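Local coordinates for hypothetical conserved protein TTC0263 (Thermus thermophilus, PDB 2PL2) that is of unknown function but is built from tetratricopeptide repeats, helical hairpins of the kind that commonly serve as scaffolds for protein-protein interaction, at residues 133-145 with 153-166. Numbering follows the deposited sequence.
Sequences ERDKAEASLKQAL and IRSALAELYLSMGR
Helices 134-147 and 151-164, successive in the tetratricopeptide-repeat array, pack antiparallel through residues 134-145 and 153-164, these portions coming within 9.7 Å axis to axis, with directions 164° apart. Leucines fill the middle. Leu-160, its CG anti to the backbone N (chi1 176°), pushes CD2 against the first helix, 3.5 Å from Ala-137 CB and also close to the backbone N of Glu-138. One turn on from Ala-137, Leu-141 lays CD1 over the backbone between Ala-156 and Leu-157 and touches Leu-160 CD2 as well. Toward the connection between the helices, Leu-145 splits its two methyls: CD1 lies 3.4 Å from Arg-154 CD and also meets Ile-153 CB, while CD2 comes up against Leu-157 CD1 and sits 3.7 Å above the Arg-154 guanidinium plane, over its centre. That guanidinium is held from outside the pair by Asp-149 and by Gln-173 of helix 167-180, which probably limits its movement under the Leu-145 methyl. Ala-144 CB closes this end against Ile-153 CG2.

Along one border runs a polar seam centred on Glu-138, whose extended chain brings its carboxylate to Tyr-161 and Arg-166. Lys-142 NZ grips OE1 at 2.7 Å on the anti side, from one turn along the same helix. The same oxygen takes a weak, bent bond from Arg-166 NH1 at 3.2 Å, with carboxylate and guanidinium planes 83° apart, and another weak one from Tyr-161 OH. The carboxylate between them probably offsets the like charges of Lys-142 and Arg-166. At the far end Met-164 CG rests 3.7 Å from Arg-134 CB. An antiparallel pair in which small alanines let leucines pack close is consistent with tetratricopeptide-repeat architecture, where successive helices stack into a superhelical solenoid.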
loop_
_atom_site.group_PDB
_atom_site.type_symbol
_atom_site.label_atom_id
_atom_site.label_comp_id
_atom_site.label_asym_id
_atom_site.label_seq_id
_atom_site.Cartn_x
_atom_site.Cartn_y
_atom_site.Cartn_z
ATOM N N GLU A 133 -18.237 -1.761 14.592
ATOM C CA GLU A 133 -19.506 -2.478 14.662
ATOM C C GLU A 133 -19.272 -3.952 14.370
ATOM O O GLU A 133 -19.755 -4.499 13.375
ATOM C CB GLU A 133 -20.510 -1.893 13.674
ATOM C CG GLU A 133 -21.087 -0.555 14.101
ATOM C CD GLU A 133 -22.137 -0.056 13.136
ATOM O OE1 GLU A 133 -21.790 0.223 11.963
ATOM O OE2 GLU A 133 -23.313 0.044 13.547
ATOM N N ARG A 134 -18.496 -4.569 15.259
ATOM C CA ARG A 134 -18.134 -5.981 15.192
ATOM C C ARG A 134 -19.316 -6.847 14.801
ATOM O O ARG A 134 -19.225 -7.673 13.894
ATOM C CB ARG A 134 -17.590 -6.423 16.552
ATOM C CG ARG A 134 -18.519 -6.107 17.725
ATOM C CD ARG A 134 -17.874 -6.401 19.081
ATOM N NE ARG A 134 -16.725 -5.533 19.340
ATOM C CZ ARG A 134 -16.803 -4.217 19.521
ATOM N NH1 ARG A 134 -17.979 -3.605 19.476
ATOM N NH2 ARG A 134 -15.706 -3.508 19.746
ATOM N N ASP A 135 -20.425 -6.631 15.497
ATOM C CA ASP A 135 -21.668 -7.359 15.283
ATOM C C ASP A 135 -22.137 -7.389 13.830
ATOM O O ASP A 135 -22.314 -8.465 13.247
ATOM C CB ASP A 135 -22.758 -6.742 16.155
ATOM C CG ASP A 135 -22.639 -5.224 16.253
ATOM O OD1 ASP A 135 -21.681 -4.751 16.906
ATOM O OD2 ASP A 135 -23.493 -4.504 15.679
ATOM N N LYS A 136 -22.338 -6.209 13.246
ATOM C CA LYS A 136 -22.811 -6.107 11.865
ATOM C C LYS A 136 -21.782 -6.611 10.860
ATOM O O LYS A 136 -22.144 -7.126 9.795
ATOM C CB LYS A 136 -23.180 -4.653 11.521
ATOM C CG LYS A 136 -24.370 -4.067 12.272
ATOM C CD LYS A 136 -24.897 -2.838 11.519
ATOM C CE LYS A 136 -26.000 -2.099 12.267
ATOM N NZ LYS A 136 -25.472 -1.376 13.457
ATOM N N ALA A 137 -20.507 -6.443 11.206
ATOM C CA ALA A 137 -19.404 -6.872 10.352
ATOM C C ALA A 137 -19.416 -8.380 10.098
ATOM O O ALA A 137 -19.256 -8.828 8.961
ATOM C CB ALA A 137 -18.083 -6.458 10.971
ATOM N N GLU A 138 -19.639 -9.154 11.156
ATOM C CA GLU A 138 -19.658 -10.613 11.061
ATOM C C GLU A 138 -20.786 -11.115 10.158
ATOM O O GLU A 138 -20.578 -11.955 9.275
ATOM C CB GLU A 138 -19.783 -11.218 12.468
ATOM C CG GLU A 138 -19.934 -12.742 12.501
ATOM C CD GLU A 138 -19.900 -13.316 13.914
ATOM O OE1 GLU A 138 -19.910 -14.558 14.041
ATOM O OE2 GLU A 138 -19.861 -12.538 14.892
ATOM N N ALA A 139 -21.977 -10.583 10.383
ATOM C CA ALA A 139 -23.147 -10.939 9.592
ATOM C C ALA A 139 -22.915 -10.649 8.102
ATOM O O ALA A 139 -23.262 -11.464 7.240
ATOM C CB ALA A 139 -24.357 -10.161 10.097
ATOM N N SER A 140 -22.326 -9.491 7.795
ATOM C CA SER A 140 -22.055 -9.116 6.410
ATOM C C SER A 140 -21.006 -10.041 5.822
ATOM O O SER A 140 -21.141 -10.504 4.687
ATOM C CB SER A 140 -21.551 -7.677 6.337
ATOM O OG SER A 140 -22.329 -6.832 7.154
ATOM N N LEU A 141 -19.952 -10.301 6.591
ATOM C CA LEU A 141 -18.896 -11.189 6.124
ATOM C C LEU A 141 -19.426 -12.604 5.942
ATOM O O LEU A 141 -19.149 -13.254 4.932
ATOM C CB LEU A 141 -17.711 -11.168 7.089
ATOM C CG LEU A 141 -16.962 -9.832 7.078
ATOM C CD1 LEU A 141 -15.679 -9.943 7.899
ATOM C CD2 LEU A 141 -16.629 -9.438 5.646
ATOM N N LYS A 142 -20.201 -13.078 6.913
ATOM C CA LYS A 142 -20.781 -14.409 6.805
ATOM C C LYS A 142 -21.667 -14.399 5.579
ATOM O O LYS A 142 -21.710 -15.368 4.819
ATOM C CB LYS A 142 -21.586 -14.753 8.058
ATOM C CG LYS A 142 -20.687 -15.018 9.241
ATOM C CD LYS A 142 -21.389 -15.679 10.400
ATOM C CE LYS A 142 -20.365 -16.035 11.475
ATOM N NZ LYS A 142 -20.953 -16.700 12.678
ATOM N N GLN A 143 -22.352 -13.279 5.378
ATOM C CA GLN A 143 -23.222 -13.129 4.223
ATOM C C GLN A 143 -22.340 -13.267 2.990
ATOM O O GLN A 143 -22.627 -14.057 2.094
ATOM C CB GLN A 143 -23.895 -11.753 4.245
ATOM C CG GLN A 143 -25.367 -11.760 3.895
ATOM C CD GLN A 143 -25.657 -12.441 2.571
ATOM O OE1 GLN A 143 -25.450 -13.653 2.426
ATOM N NE2 GLN A 143 -26.150 -11.672 1.598
ATOM N N ALA A 144 -21.245 -12.508 2.969
ATOM C CA ALA A 144 -20.297 -12.542 1.854
ATOM C C ALA A 144 -19.885 -13.974 1.562
ATOM O O ALA A 144 -19.933 -14.423 0.423
ATOM C CB ALA A 144 -19.060 -11.707 2.187
ATOM N N LEU A 145 -19.482 -14.675 2.615
ATOM C CA LEU A 145 -19.037 -16.068 2.547
ATOM C C LEU A 145 -20.115 -17.004 2.015
ATOM O O LEU A 145 -19.837 -17.885 1.217
ATOM C CB LEU A 145 -18.604 -16.508 3.943
ATOM C CG LEU A 145 -17.560 -17.601 4.139
ATOM C CD1 LEU A 145 -16.323 -17.345 3.288
ATOM C CD2 LEU A 145 -17.202 -17.623 5.606
ATOM N N ILE A 153 -12.131 -14.043 1.662
ATOM C CA ILE A 153 -13.147 -13.738 2.657
ATOM C C ILE A 153 -12.870 -14.449 3.976
ATOM O O ILE A 153 -13.049 -13.850 5.042
ATOM C CB ILE A 153 -14.586 -14.086 2.161
ATOM C CG1 ILE A 153 -14.856 -13.486 0.762
ATOM C CG2 ILE A 153 -15.614 -13.549 3.161
ATOM C CD1 ILE A 153 -14.957 -11.949 0.794
ATOM N N ARG A 154 -12.436 -15.713 3.927
ATOM C CA ARG A 154 -12.120 -16.417 5.175
ATOM C C ARG A 154 -11.111 -15.557 5.948
ATOM O O ARG A 154 -11.184 -15.479 7.174
ATOM C CB ARG A 154 -11.496 -17.798 4.931
ATOM C CG ARG A 154 -12.144 -18.687 3.871
ATOM C CD ARG A 154 -13.585 -19.129 4.138
ATOM N NE ARG A 154 -13.868 -19.429 5.537
ATOM C CZ ARG A 154 -14.662 -20.411 5.953
ATOM N NH1 ARG A 154 -15.249 -21.223 5.087
ATOM N NH2 ARG A 154 -14.910 -20.538 7.245
ATOM N N SER A 155 -10.189 -14.903 5.227
ATOM C CA SER A 155 -9.174 -14.036 5.857
ATOM C C SER A 155 -9.769 -12.797 6.530
ATOM O O SER A 155 -9.365 -12.412 7.624
ATOM C CB SER A 155 -8.149 -13.567 4.834
ATOM O OG SER A 155 -7.804 -14.617 3.965
ATOM N N ALA A 156 -10.722 -12.153 5.863
ATOM C CA ALA A 156 -11.359 -10.974 6.446
ATOM C C ALA A 156 -12.029 -11.413 7.742
ATOM O O ALA A 156 -11.873 -10.766 8.798
ATOM C CB ALA A 156 -12.384 -10.401 5.487
ATOM N N LEU A 157 -12.775 -12.514 7.649
ATOM C CA LEU A 157 -13.459 -13.090 8.802
ATOM C C LEU A 157 -12.441 -13.294 9.921
ATOM O O LEU A 157 -12.683 -12.936 11.075
ATOM C CB LEU A 157 -14.072 -14.441 8.432
ATOM C CG LEU A 157 -15.583 -14.573 8.628
ATOM C CD1 LEU A 157 -16.026 -16.012 8.297
ATOM C CD2 LEU A 157 -15.947 -14.216 10.076
ATOM N N ALA A 158 -11.295 -13.871 9.562
ATOM C CA ALA A 158 -10.212 -14.121 10.513
ATOM C C ALA A 158 -9.866 -12.817 11.178
ATOM O O ALA A 158 -9.859 -12.714 12.409
ATOM C CB ALA A 158 -8.984 -14.679 9.787
ATOM N N GLU A 159 -9.573 -11.825 10.340
ATOM C CA GLU A 159 -9.236 -10.474 10.784
ATOM C C GLU A 159 -10.268 -9.904 11.728
ATOM O O GLU A 159 -9.907 -9.329 12.748
ATOM C CB GLU A 159 -9.071 -9.544 9.582
ATOM C CG GLU A 159 -7.670 -9.550 9.021
ATOM C CD GLU A 159 -6.660 -9.048 10.031
ATOM O OE1 GLU A 159 -6.756 -7.868 10.418
ATOM O OE2 GLU A 159 -5.775 -9.831 10.437
ATOM N N LEU A 160 -11.548 -10.041 11.391
ATOM C CA LEU A 160 -12.600 -9.540 12.286
ATOM C C LEU A 160 -12.611 -10.301 13.624
ATOM O O LEU A 160 -13.069 -9.781 14.635
ATOM C CB LEU A 160 -13.977 -9.648 11.629
ATOM C CG LEU A 160 -15.164 -9.249 12.519
ATOM C CD1 LEU A 160 -15.019 -7.806 13.003
ATOM C CD2 LEU A 160 -16.463 -9.456 11.755
ATOM N N TYR A 161 -12.102 -11.533 13.633
ATOM C CA TYR A 161 -12.061 -12.310 14.867
ATOM C C TYR A 161 -10.920 -11.875 15.769
ATOM O O TYR A 161 -11.022 -11.959 17.001
ATOM C CB TYR A 161 -11.967 -13.801 14.565
ATOM C CG TYR A 161 -13.276 -14.368 14.094
ATOM C CD1 TYR A 161 -14.471 -13.899 14.623
ATOM C CD2 TYR A 161 -13.328 -15.366 13.130
ATOM C CE1 TYR A 161 -15.682 -14.399 14.208
ATOM C CE2 TYR A 161 -14.549 -15.883 12.703
ATOM C CZ TYR A 161 -15.723 -15.384 13.252
ATOM O OH TYR A 161 -16.944 -15.841 12.844
ATOM N N LEU A 162 -9.833 -11.407 15.164
ATOM C CA LEU A 162 -8.711 -10.923 15.954
ATOM C C LEU A 162 -9.129 -9.609 16.607
ATOM O O LEU A 162 -8.769 -9.327 17.749
ATOM C CB LEU A 162 -7.471 -10.730 15.076
ATOM C CG LEU A 162 -6.759 -12.048 14.752
ATOM C CD1 LEU A 162 -5.538 -11.802 13.901
ATOM C CD2 LEU A 162 -6.364 -12.724 16.050
ATOM N N SER A 163 -9.922 -8.827 15.883
ATOM C CA SER A 163 -10.417 -7.545 16.381
ATOM C C SER A 163 -11.405 -7.761 17.530
ATOM O O SER A 163 -11.415 -7.002 18.501
ATOM C CB SER A 163 -11.123 -6.773 15.264
ATOM O OG SER A 163 -12.418 -7.301 15.024
ATOM N N MET A 164 -12.240 -8.793 17.401
ATOM C CA MET A 164 -13.233 -9.120 18.419
ATOM C C MET A 164 -12.621 -9.883 19.592
ATOM O O MET A 164 -13.202 -9.936 20.679
ATOM C CB MET A 164 -14.373 -9.955 17.815
ATOM C CG MET A 164 -15.251 -9.216 16.829
ATOM S SD MET A 164 -16.619 -10.208 16.227
ATOM C CE MET A 164 -15.886 -10.979 14.903
ATOM N N GLY A 165 -11.454 -10.481 19.373
ATOM C CA GLY A 165 -10.813 -11.224 20.440
ATOM C C GLY A 165 -11.074 -12.715 20.352
ATOM O O GLY A 165 -10.724 -13.462 21.271
ATOM N N ARG A 166 -11.704 -13.147 19.258
ATOM C CA ARG A 166 -11.989 -14.564 19.044
ATOM C C ARG A 166 -10.795 -15.212 18.341
ATOM O O ARG A 166 -10.884 -15.621 17.186
ATOM C CB ARG A 166 -13.234 -14.734 18.180
ATOM C CG ARG A 166 -14.517 -14.162 18.767
ATOM C CD ARG A 166 -15.679 -14.483 17.837
ATOM N NE ARG A 166 -16.957 -13.968 18.307
ATOM C CZ ARG A 166 -18.118 -14.226 17.714
ATOM N NH1 ARG A 166 -18.151 -14.991 16.632
ATOM N NH2 ARG A 166 -19.246 -13.722 18.200
#